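Local coordinates for protein acyl-coenzyme A oxidase 3 (Yarrowia lipolytica, PDB 5YS9) that oxidises acyl-CoA esters of several chain lengths to (2E)-enoyl-CoA with FAD, reducing oxygen to hydrogen peroxide in peroxisomal beta-oxidation, at residues Tyr157-Met162 with Trp199-Ala204; Gly173-Ala178 with Thr191-Ala196; Lys227-Gln232 with Val269-Gln274. All coordinates share one frame; numbering follows the deposited sequence.

Contact 1 of 3, residues Tyr157-Met162 with Trp199-Ala204. With FAD (flavin-adenine dinucleotide), chain C.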
loop_
_atom_site.group_PDB
_atom_site.type_symbol
_atom_site.label_atom_id
_atom_site.label_comp_id
_atom_site.label_asym_id
_atom_site.label_seq_id
_atom_site.Cartn_x
_atom_site.Cartn_y
_atom_site.Cartn_z
ATOM N N TYR A 157 32.230 14.623 1.404
ATOM C CA TYR A 157 30.947 13.985 1.162
ATOM C C TYR A 157 29.917 14.843 1.874
ATOM O O TYR A 157 29.988 15.077 3.096
ATOM C CB TYR A 157 30.914 12.545 1.689
ATOM C CG TYR A 157 29.857 11.669 1.055
ATOM C CD1 TYR A 157 28.510 11.825 1.360
ATOM C CD2 TYR A 157 30.199 10.683 0.139
ATOM C CE1 TYR A 157 27.525 11.006 0.776
ATOM C CE2 TYR A 157 29.238 9.867 -0.459
ATOM C CZ TYR A 157 27.893 10.032 -0.147
ATOM O OH TYR A 157 26.947 9.213 -0.735
ATOM N N GLY A 158 28.976 15.335 1.088
ATOM C CA GLY A 158 28.008 16.340 1.507
ATOM C C GLY A 158 26.668 15.675 1.751
ATOM O O GLY A 158 26.426 14.561 1.305
ATOM N N CYS A 159 25.821 16.350 2.483
ATOM C CA CYS A 159 24.435 15.968 2.638
ATOM C C CYS A 159 23.636 17.294 2.793
ATOM O O CYS A 159 24.219 18.404 2.694
ATOM C CB CYS A 159 24.298 15.043 3.868
ATOM S SG CYS A 159 24.671 15.847 5.457
ATOM N N PHE A 160 22.330 17.162 2.941
ATOM C CA PHE A 160 21.411 18.265 2.827
ATOM C C PHE A 160 20.560 18.283 4.074
ATOM O O PHE A 160 19.728 17.414 4.262
ATOM C CB PHE A 160 20.567 17.970 1.589
ATOM C CG PHE A 160 19.670 19.078 1.151
ATOM C CD1 PHE A 160 20.123 20.042 0.290
ATOM C CD2 PHE A 160 18.352 19.106 1.543
ATOM C CE1 PHE A 160 19.292 21.043 -0.143
ATOM C CE2 PHE A 160 17.515 20.104 1.122
ATOM C CZ PHE A 160 17.987 21.073 0.275
ATOM N N ALA A 161 20.729 19.294 4.909
ATOM C CA ALA A 161 20.065 19.277 6.190
ATOM C C ALA A 161 19.070 20.400 6.312
ATOM O O ALA A 161 19.393 21.490 6.725
ATOM C CB ALA A 161 21.091 19.347 7.302
ATOM N N MET A 162 17.835 20.093 5.977
ATOM C CA MET A 162 16.779 21.058 6.043
ATOM C C MET A 162 15.749 20.594 7.038
ATOM O O MET A 162 15.414 21.290 7.972
ATOM C CB MET A 162 16.169 21.195 4.665
ATOM C CG MET A 162 14.933 22.039 4.577
ATOM S SD MET A 162 14.228 21.802 2.956
ATOM C CE MET A 162 15.023 23.117 2.077
ATOM N N TRP A 199 16.693 15.990 10.978
ATOM C CA TRP A 199 16.062 14.693 10.923
ATOM C C TRP A 199 15.903 14.248 9.508
ATOM O O TRP A 199 15.676 15.059 8.633
ATOM C CB TRP A 199 14.682 14.715 11.613
ATOM C CG TRP A 199 14.345 13.349 12.223
ATOM C CD1 TRP A 199 13.619 12.345 11.643
ATOM C CD2 TRP A 199 14.793 12.826 13.473
ATOM N NE1 TRP A 199 13.584 11.233 12.461
ATOM C CE2 TRP A 199 14.277 11.517 13.604
ATOM C CE3 TRP A 199 15.561 13.341 14.512
ATOM C CZ2 TRP A 199 14.495 10.731 14.746
ATOM C CZ3 TRP A 199 15.789 12.533 15.656
ATOM C CH2 TRP A 199 15.259 11.262 15.751
ATOM N N TRP A 200 15.987 12.935 9.316
ATOM C CA TRP A 200 15.989 12.261 8.018
ATOM C C TRP A 200 17.129 12.664 7.065
ATOM O O TRP A 200 16.990 12.514 5.834
ATOM C CB TRP A 200 14.631 12.393 7.293
ATOM C CG TRP A 200 13.518 11.763 7.977
ATOM C CD1 TRP A 200 12.354 12.334 8.339
ATOM C CD2 TRP A 200 13.439 10.396 8.367
ATOM N NE1 TRP A 200 11.548 11.408 8.975
ATOM C CE2 TRP A 200 12.215 10.213 9.012
ATOM C CE3 TRP A 200 14.297 9.310 8.248
ATOM C CZ2 TRP A 200 11.836 8.981 9.541
ATOM C CZ3 TRP A 200 13.902 8.081 8.785
ATOM C CH2 TRP A 200 12.703 7.941 9.419
ATOM N N ILE A 201 18.263 13.120 7.607
ATOM C CA ILE A 201 19.375 13.595 6.737
ATOM C C ILE A 201 20.160 12.391 6.146
ATOM O O ILE A 201 21.015 11.755 6.832
ATOM C CB ILE A 201 20.359 14.558 7.467
ATOM C CG1 ILE A 201 19.602 15.619 8.281
ATOM C CG2 ILE A 201 21.255 15.254 6.459
ATOM C CD1 ILE A 201 18.479 16.342 7.535
ATOM N N GLY A 202 19.859 12.087 4.881
ATOM C CA GLY A 202 20.550 11.023 4.149
ATOM C C GLY A 202 22.033 11.279 4.057
ATOM O O GLY A 202 22.438 12.374 3.720
ATOM N N GLY A 203 22.846 10.281 4.430
ATOM C CA GLY A 203 24.313 10.420 4.420
ATOM C C GLY A 203 24.932 10.918 5.715
ATOM O O GLY A 203 26.140 10.764 5.930
ATOM N N ALA A 204 24.125 11.561 6.562
ATOM C CA ALA A 204 24.656 12.169 7.785
ATOM C C ALA A 204 25.082 11.150 8.809
ATOM O O ALA A 204 25.978 11.412 9.601
ATOM C CB ALA A 204 23.652 13.128 8.411
HETATM P PA FAD C . 4.771 17.485 7.906
HETATM O O1A FAD C . 4.730 17.860 9.337
HETATM O O2A FAD C . 5.025 18.509 6.868
HETATM O O5B FAD C . 3.352 16.868 7.586
HETATM C C5B FAD C . 2.889 15.739 8.307
HETATM C C4B FAD C . 1.473 15.380 7.903
HETATM O O4B FAD C . 0.611 16.481 8.167
HETATM C C3B FAD C . 1.394 15.107 6.425
HETATM O O3B FAD C . 0.508 14.031 6.193
HETATM C C2B FAD C . 0.760 16.332 5.845
HETATM O O2B FAD C . -0.108 15.952 4.794
HETATM C C1B FAD C . -0.020 16.935 6.984
HETATM N N9A FAD C . 0.034 18.400 6.826
HETATM C C8A FAD C . 1.101 19.193 6.984
HETATM N N7A FAD C . 0.783 20.472 6.726
HETATM C C5A FAD C . -0.505 20.509 6.393
HETATM C C6A FAD C . -1.475 21.542 6.003
HETATM N N6A FAD C . -1.119 22.835 5.918
HETATM N N1A FAD C . -2.728 21.148 5.733
HETATM C C2A FAD C . -3.097 19.865 5.812
HETATM N N3A FAD C . -2.273 18.882 6.156
HETATM C C4A FAD C . -0.994 19.139 6.454
HETATM N N1 FAD C . 14.888 15.963 4.334
HETATM C C2 FAD C . 16.052 16.567 4.053
HETATM O O2 FAD C . 16.147 17.783 4.196
HETATM N N3 FAD C . 17.121 15.918 3.617
HETATM C C4 FAD C . 17.112 14.618 3.429
HETATM O O4 FAD C . 18.119 14.048 3.033
HETATM C C4X FAD C . 15.884 13.876 3.713
HETATM N N5 FAD C . 15.821 12.561 3.548
HETATM C C5X FAD C . 14.691 11.909 3.827
HETATM C C6 FAD C . 14.677 10.549 3.649
HETATM C C7 FAD C . 13.545 9.834 3.924
HETATM C C7M FAD C . 13.565 8.350 3.706
HETATM C C8 FAD C . 12.338 10.535 4.412
HETATM C C8M FAD C . 11.084 9.774 4.711
HETATM C C9 FAD C . 12.345 11.903 4.583
HETATM C C9A FAD C . 13.485 12.621 4.310
HETATM N N10 FAD C . 13.523 14.010 4.475
HETATM C C10 FAD C . 14.733 14.648 4.194
HETATM C "C1'" FAD C . 12.375 14.761 4.980
HETATM C "C2'" FAD C . 11.226 14.977 4.012
HETATM O "O2'" FAD C . 11.638 15.932 3.050
HETATM C "C3'" FAD C . 10.022 15.489 4.802
HETATM O "O3'" FAD C . 9.613 14.422 5.639
HETATM C "C4'" FAD C . 8.787 15.951 4.028
HETATM O "O4'" FAD C . 9.095 16.897 3.014
HETATM C "C5'" FAD C . 7.822 16.662 4.947
HETATM O "O5'" FAD C . 7.320 15.757 5.904
HETATM P P FAD C . 7.231 16.124 7.440
HETATM O O1P FAD C . 7.784 14.973 8.184
HETATM O O2P FAD C . 7.784 17.486 7.634
HETATM O O3P FAD C . 5.668 16.174 7.694
HETATM O O HOH W 1 20.763 14.700 2.845
#
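Ile201 is the bump that fills a hollow formed by Cys159, the backbone of Phe160 and Ala161. Its CG2, anti to the backbone N, fits between Cys159 SG at 3.6 Å and the carbonyl O of Phe160, while CD1 rests 3.6 Å from Ala161 CA. Cys159 SG, turned back between its own N and carbonyl carbon (chi1 66°), also borders Ala204 CB. Gly203, facing Cys159, has a positive phi (91°) at which a CB would jam against the carbonyl O of Gly202.

FAD N3 donates to Phe160 O (3.1 Å), Gly202 N donates to FAD O4 (3.2 Å), and a water sits among Phe160 N, Gly202 O and FAD O4. At the corner of the second segment the Trp200 indole is sandwiched: FAD C8 lies 3.9 Å above one face and Trp199 CD1 3.4 Å above the other, both toward the rim. With a serine in place of Trp200, the benzene end of the flavin would probably lose its flat cover and be freer to tilt. His433 of the second subunit meets both indoles, Ala161 bonds through its backbone to strand 210-219, and Ile201 and Ala204 pack on Ile264 of strand 262-272.

Contact 2 of 3, residues Gly173-Ala178 with Thr191-Ala196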
loop_
_atom_site.group_PDB
_atom_site.type_symbol
_atom_site.label_atom_id
_atom_site.label_comp_id
_atom_site.label_asym_id
_atom_site.label_seq_id
_atom_site.Cartn_x
_atom_site.Cartn_y
_atom_site.Cartn_z
ATOM N N GLY A 173 9.221 27.650 8.749
ATOM C CA GLY A 173 9.223 27.533 10.219
ATOM C C GLY A 173 10.391 26.838 10.904
ATOM O O GLY A 173 10.268 26.502 12.077
ATOM N N LEU A 174 11.517 26.603 10.215
ATOM C CA LEU A 174 12.669 25.927 10.854
ATOM C C LEU A 174 13.143 26.720 12.042
ATOM O O LEU A 174 13.007 27.941 12.058
ATOM C CB LEU A 174 13.833 25.663 9.887
ATOM C CG LEU A 174 13.499 24.633 8.791
ATOM C CD1 LEU A 174 14.559 24.584 7.687
ATOM C CD2 LEU A 174 13.271 23.229 9.360
ATOM N N GLU A 175 13.674 26.003 13.036
ATOM C CA GLU A 175 14.068 26.576 14.316
ATOM C C GLU A 175 15.594 26.686 14.481
ATOM O O GLU A 175 16.077 27.367 15.383
ATOM C CB GLU A 175 13.446 25.735 15.453
ATOM C CG GLU A 175 11.930 25.867 15.686
ATOM C CD GLU A 175 11.465 25.002 16.850
ATOM O OE1 GLU A 175 10.970 23.879 16.623
ATOM O OE2 GLU A 175 11.622 25.404 18.021
ATOM N N THR A 176 16.373 26.030 13.624
ATOM C CA THR A 176 17.838 26.077 13.783
ATOM C C THR A 176 18.300 27.477 13.423
ATOM O O THR A 176 17.825 28.047 12.448
ATOM C CB THR A 176 18.579 25.028 12.928
ATOM O OG1 THR A 176 18.049 23.728 13.216
ATOM C CG2 THR A 176 20.056 25.013 13.275
ATOM N N THR A 177 19.212 28.012 14.223
ATOM C CA THR A 177 19.637 29.412 14.120
ATOM C C THR A 177 21.074 29.555 13.726
ATOM O O THR A 177 21.897 28.719 14.093
ATOM C CB THR A 177 19.468 30.177 15.444
ATOM O OG1 THR A 177 20.315 29.621 16.463
ATOM C CG2 THR A 177 18.034 30.178 15.867
ATOM N N ALA A 178 21.360 30.647 13.010
ATOM C CA ALA A 178 22.683 31.013 12.527
ATOM C C ALA A 178 22.900 32.494 12.925
ATOM O O ALA A 178 22.356 33.405 12.297
ATOM C CB ALA A 178 22.730 30.836 10.998
ATOM N N THR A 191 21.056 24.550 17.517
ATOM C CA THR A 191 19.805 23.831 17.634
ATOM C C THR A 191 19.227 24.187 19.043
ATOM O O THR A 191 19.688 23.672 20.038
ATOM C CB THR A 191 20.077 22.287 17.537
ATOM O OG1 THR A 191 20.814 21.950 16.342
ATOM C CG2 THR A 191 18.766 21.506 17.603
ATOM N N PRO A 192 18.189 25.032 19.141
ATOM C CA PRO A 192 17.752 25.504 20.499
ATOM C C PRO A 192 17.062 24.477 21.457
ATOM O O PRO A 192 17.212 24.563 22.662
ATOM C CB PRO A 192 16.811 26.660 20.174
ATOM C CG PRO A 192 16.264 26.312 18.797
ATOM C CD PRO A 192 17.394 25.636 18.054
ATOM N N ASN A 193 16.315 23.560 20.871
ATOM C CA ASN A 193 15.696 22.468 21.575
ATOM C C ASN A 193 15.799 21.229 20.719
ATOM O O ASN A 193 16.111 21.309 19.556
ATOM C CB ASN A 193 14.251 22.772 21.961
ATOM C CG ASN A 193 13.321 22.826 20.778
ATOM O OD1 ASN A 193 13.084 23.876 20.224
ATOM N ND2 ASN A 193 12.783 21.694 20.400
ATOM N N THR A 194 15.580 20.075 21.316
ATOM C CA THR A 194 15.754 18.815 20.612
ATOM C C THR A 194 14.705 18.604 19.523
ATOM O O THR A 194 14.872 17.790 18.643
ATOM C CB THR A 194 15.980 17.593 21.546
ATOM O OG1 THR A 194 15.031 16.567 21.274
ATOM C CG2 THR A 194 15.921 17.956 22.990
ATOM N N GLY A 195 13.634 19.372 19.597
ATOM C CA GLY A 195 12.626 19.421 18.564
ATOM C C GLY A 195 13.184 19.912 17.242
ATOM O O GLY A 195 12.704 19.554 16.190
ATOM N N ALA A 196 14.184 20.769 17.301
ATOM C CA ALA A 196 14.759 21.353 16.109
ATOM C C ALA A 196 15.934 20.534 15.616
ATOM O O ALA A 196 16.703 20.979 14.793
ATOM C CB ALA A 196 15.162 22.793 16.350
#
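Thr176 and Thr191 bring their CA atoms to 4.9 Å where two chain segments meet at the open end of a beta hairpin. Strands 177-181 and 186-190 are its antiparallel arms, in the beta domain characteristic of the acyl-CoA dehydrogenase fold; the backbone bonding of Thr177 with Asn190 lies next to the point where the arms part. Beyond it the second segment curls into a short 3-10 turn, closed by Ala196 N bonding to Asn193 O (3.0 Å), which swings Ala196 back against Glu175.

The side chains close the gap mainly by packing. Glu175 CB meets Ala196 CB at 3.5 Å, methylene against methyl. From there the chain is extended at chi2 (-179°) and brings the carboxylate up to the turn, and its OE1 is hydrogen-bonded to Thr19 OG1 of the second subunit. Asn193 and Thr194 pack on Phe20 of that same subunit, so the turn also forms part of the dimer interface.

Thr176 faces inward. Its OG1, anti to the carbonyl carbon (chi1 -54°), is hydrogen-bonded to Glu164 OE2, while Glu164 OE1 accepts from Glu175 N; one carboxylate thereby holds two consecutive residues. Thr176 CG2 lies alongside the Thr191 backbone N at 4.4 Å, and Thr191 OG1 is bonded to Phe266 N on the adjoining strand. Pro192, a residue without an N-H, brings its ring to the backbone of Glu175: CD stands 3.4 Å from Glu175 O, with CG at 3.6 Å from the same oxygen.

Contact 3 of 3, residues Lys227-Gln232 with Val269-Gln274; sequences KIFVVQ and VRIPRQ
The carbonyl O of Val230 is the polar atom on which two branches of Ile271 converge, CD1 at 3.8 Å and CG2 at 4.2 Å. Both are methyl groups, so this is van der Waals contact; the backbone of Val230 has its hydrogen-bonding partner in Asn275, just past the second segment.

The strands run at 117° to each other with their axes 8.0 Å apart at the closest. They belong to one curled mixed sheet but are not paired in it; they meet through side chains across its interior, as expected of the beta domain in the acyl-CoA dehydrogenase fold. Ile271 does most of the reaching. Its CG1 is tucked between the backbone N and the carbonyl carbon (chi1 62°), and the chain then extends (chi2 169°), carrying CD1 to within 3.8 Å of Phe229 CB. The methyl approaches at the root of the phenylalanine side chain, and the ring itself is met edge-to-face by Phe187.

Further along, Val231 CG1 serves two neighbours. It touches Val269 CG1 at 4.0 Å, the two valines lying aslant, and Ile271 CG2 at 4.2 Å. Both contacting valine methyls stand anti to their backbone N. Ile189 of strand 186-190 packs on Val231 and Ile271, and Cys213 of strand 210-219 on Val231, so the small cluster continues into the surrounding core.

Alternation turns Arg270, between inward Val269 and Ile271, out to a salt bridge with Glu186; in the 3-10 segment that follows, Arg273 forms a salt bridge with Asp185. With side chains meeting through carbon alone, the contact probably holds by shape and burial, while the backbone bonds to Asn275 and strand 210-219 are likely to set the angle.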
loop_
_atom_site.group_PDB
_atom_site.type_symbol
_atom_site.label_atom_id
_atom_site.label_comp_id
_atom_site.label_asym_id
_atom_site.label_seq_id
_atom_site.Cartn_x
_atom_site.Cartn_y
_atom_site.Cartn_z
ATOM N N LYS A 227 18.162 30.472 5.527
ATOM C CA LYS A 227 19.158 30.448 4.447
ATOM C C LYS A 227 19.993 29.223 4.642
ATOM O O LYS A 227 19.753 28.447 5.552
ATOM C CB LYS A 227 20.087 31.683 4.503
ATOM C CG LYS A 227 19.412 33.033 4.713
ATOM C CD LYS A 227 18.469 33.387 3.578
ATOM C CE LYS A 227 17.543 34.499 4.034
ATOM N NZ LYS A 227 16.538 34.846 3.002
ATOM N N ILE A 228 21.041 29.116 3.845
ATOM C CA ILE A 228 21.797 27.903 3.682
ATOM C C ILE A 228 23.248 28.194 4.022
ATOM O O ILE A 228 23.838 29.129 3.450
ATOM C CB ILE A 228 21.710 27.362 2.222
ATOM C CG1 ILE A 228 20.278 27.388 1.703
ATOM C CG2 ILE A 228 22.221 25.944 2.168
ATOM C CD1 ILE A 228 20.092 26.822 0.292
ATOM N N PHE A 229 23.821 27.355 4.906
ATOM C CA PHE A 229 25.218 27.502 5.404
ATOM C C PHE A 229 25.949 26.163 5.275
ATOM O O PHE A 229 25.372 25.092 5.585
ATOM C CB PHE A 229 25.239 27.955 6.894
ATOM C CG PHE A 229 24.408 29.181 7.164
ATOM C CD1 PHE A 229 23.022 29.089 7.277
ATOM C CD2 PHE A 229 25.001 30.443 7.281
ATOM C CE1 PHE A 229 22.237 30.214 7.490
ATOM C CE2 PHE A 229 24.222 31.582 7.515
ATOM C CZ PHE A 229 22.838 31.465 7.612
ATOM N N VAL A 230 27.216 26.197 4.856
ATOM C CA VAL A 230 28.016 24.971 4.811
ATOM C C VAL A 230 28.611 24.789 6.192
ATOM O O VAL A 230 29.303 25.674 6.690
ATOM C CB VAL A 230 29.153 24.979 3.751
ATOM C CG1 VAL A 230 29.762 23.589 3.643
ATOM C CG2 VAL A 230 28.631 25.388 2.392
ATOM N N VAL A 231 28.353 23.637 6.800
ATOM C CA VAL A 231 28.927 23.321 8.099
ATOM C C VAL A 231 29.646 22.028 7.980
ATOM O O VAL A 231 29.070 21.007 7.600
ATOM C CB VAL A 231 27.844 23.138 9.193
ATOM C CG1 VAL A 231 28.512 22.867 10.554
ATOM C CG2 VAL A 231 26.885 24.324 9.223
ATOM N N GLN A 232 30.886 22.022 8.384
ATOM C CA GLN A 232 31.645 20.792 8.374
ATOM C C GLN A 232 31.204 19.922 9.551
ATOM O O GLN A 232 31.224 20.380 10.694
ATOM C CB GLN A 232 33.131 21.115 8.459
ATOM C CG GLN A 232 34.004 19.929 8.123
ATOM C CD GLN A 232 35.468 20.268 8.100
ATOM O OE1 GLN A 232 35.879 21.442 7.905
ATOM N NE2 GLN A 232 36.272 19.248 8.311
ATOM N N VAL A 269 28.116 25.957 17.231
ATOM C CA VAL A 269 29.118 25.621 16.234
ATOM C C VAL A 269 29.500 26.903 15.480
ATOM O O VAL A 269 28.647 27.619 14.949
ATOM C CB VAL A 269 28.570 24.555 15.281
ATOM C CG1 VAL A 269 29.484 24.316 14.106
ATOM C CG2 VAL A 269 28.345 23.280 16.058
ATOM N N ARG A 270 30.786 27.177 15.460
ATOM C CA ARG A 270 31.307 28.406 14.940
ATOM C C ARG A 270 31.700 28.147 13.497
ATOM O O ARG A 270 32.446 27.223 13.232
ATOM C CB ARG A 270 32.498 28.842 15.810
ATOM C CG ARG A 270 32.133 29.286 17.243
ATOM C CD ARG A 270 32.806 30.632 17.574
ATOM N NE ARG A 270 32.548 31.218 18.909
ATOM C CZ ARG A 270 32.520 32.534 19.197
ATOM N NH1 ARG A 270 32.713 33.476 18.263
ATOM N NH2 ARG A 270 32.279 32.926 20.447
ATOM N N ILE A 271 31.149 28.907 12.554
ATOM C CA ILE A 271 31.595 28.819 11.155
ATOM C C ILE A 271 31.955 30.211 10.609
ATOM O O ILE A 271 31.371 31.195 11.047
ATOM C CB ILE A 271 30.557 28.162 10.201
ATOM C CG1 ILE A 271 29.273 28.952 10.134
ATOM C CG2 ILE A 271 30.267 26.718 10.593
ATOM C CD1 ILE A 271 28.377 28.481 9.024
ATOM N N PRO A 272 32.879 30.297 9.630
ATOM C CA PRO A 272 33.104 31.639 9.058
ATOM C C PRO A 272 31.842 32.160 8.340
ATOM O O PRO A 272 31.052 31.352 7.853
ATOM C CB PRO A 272 34.277 31.420 8.083
ATOM C CG PRO A 272 34.882 30.093 8.444
ATOM C CD PRO A 272 33.713 29.277 8.962
ATOM N N ARG A 273 31.641 33.477 8.318
ATOM C CA ARG A 273 30.613 34.128 7.461
ATOM C C ARG A 273 30.572 33.607 5.999
ATOM O O ARG A 273 29.495 33.433 5.380
ATOM C CB ARG A 273 30.859 35.643 7.410
ATOM C CG ARG A 273 29.741 36.486 6.799
ATOM C CD ARG A 273 30.102 37.988 6.773
ATOM N NE ARG A 273 30.717 38.304 5.475
ATOM C CZ ARG A 273 32.010 38.480 5.235
ATOM N NH1 ARG A 273 32.409 38.692 3.993
ATOM N NH2 ARG A 273 32.902 38.459 6.209
ATOM N N GLN A 274 31.750 33.341 5.457
ATOM C CA GLN A 274 31.877 32.955 4.060
ATOM C C GLN A 274 31.238 31.574 3.755
ATOM O O GLN A 274 31.138 31.170 2.575
ATOM C CB GLN A 274 33.360 32.961 3.653
ATOM C CG GLN A 274 34.026 34.329 3.610
ATOM C CD GLN A 274 34.558 34.861 4.939
ATOM O OE1 GLN A 274 34.369 34.277 6.020
ATOM N NE2 GLN A 274 35.224 36.004 4.863
#

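All three contacts reach the one curled mixed sheet of the beta domain, their centres 15 to 16 Å apart. Along the chain, contact 2 falls between the two halves of contact 1, and contact 3 follows both. Contact 1 touches contact 2 where Met162 O meets Leu174 CD2 (3.2 Å), and contact 2 touches contact 3 where Ala178 CB meets Phe229 CZ (3.4 Å); contacts 1 and 3 stay about 6 Å apart at their nearest atoms, although strands 198-201 and 262-272 are neighbours in the sheet. Contacts 1 and 2 reach the second subunit, and contact 1 binds the flavin; the touching side chains of contact 3 are buried, and no other chain meets its segments.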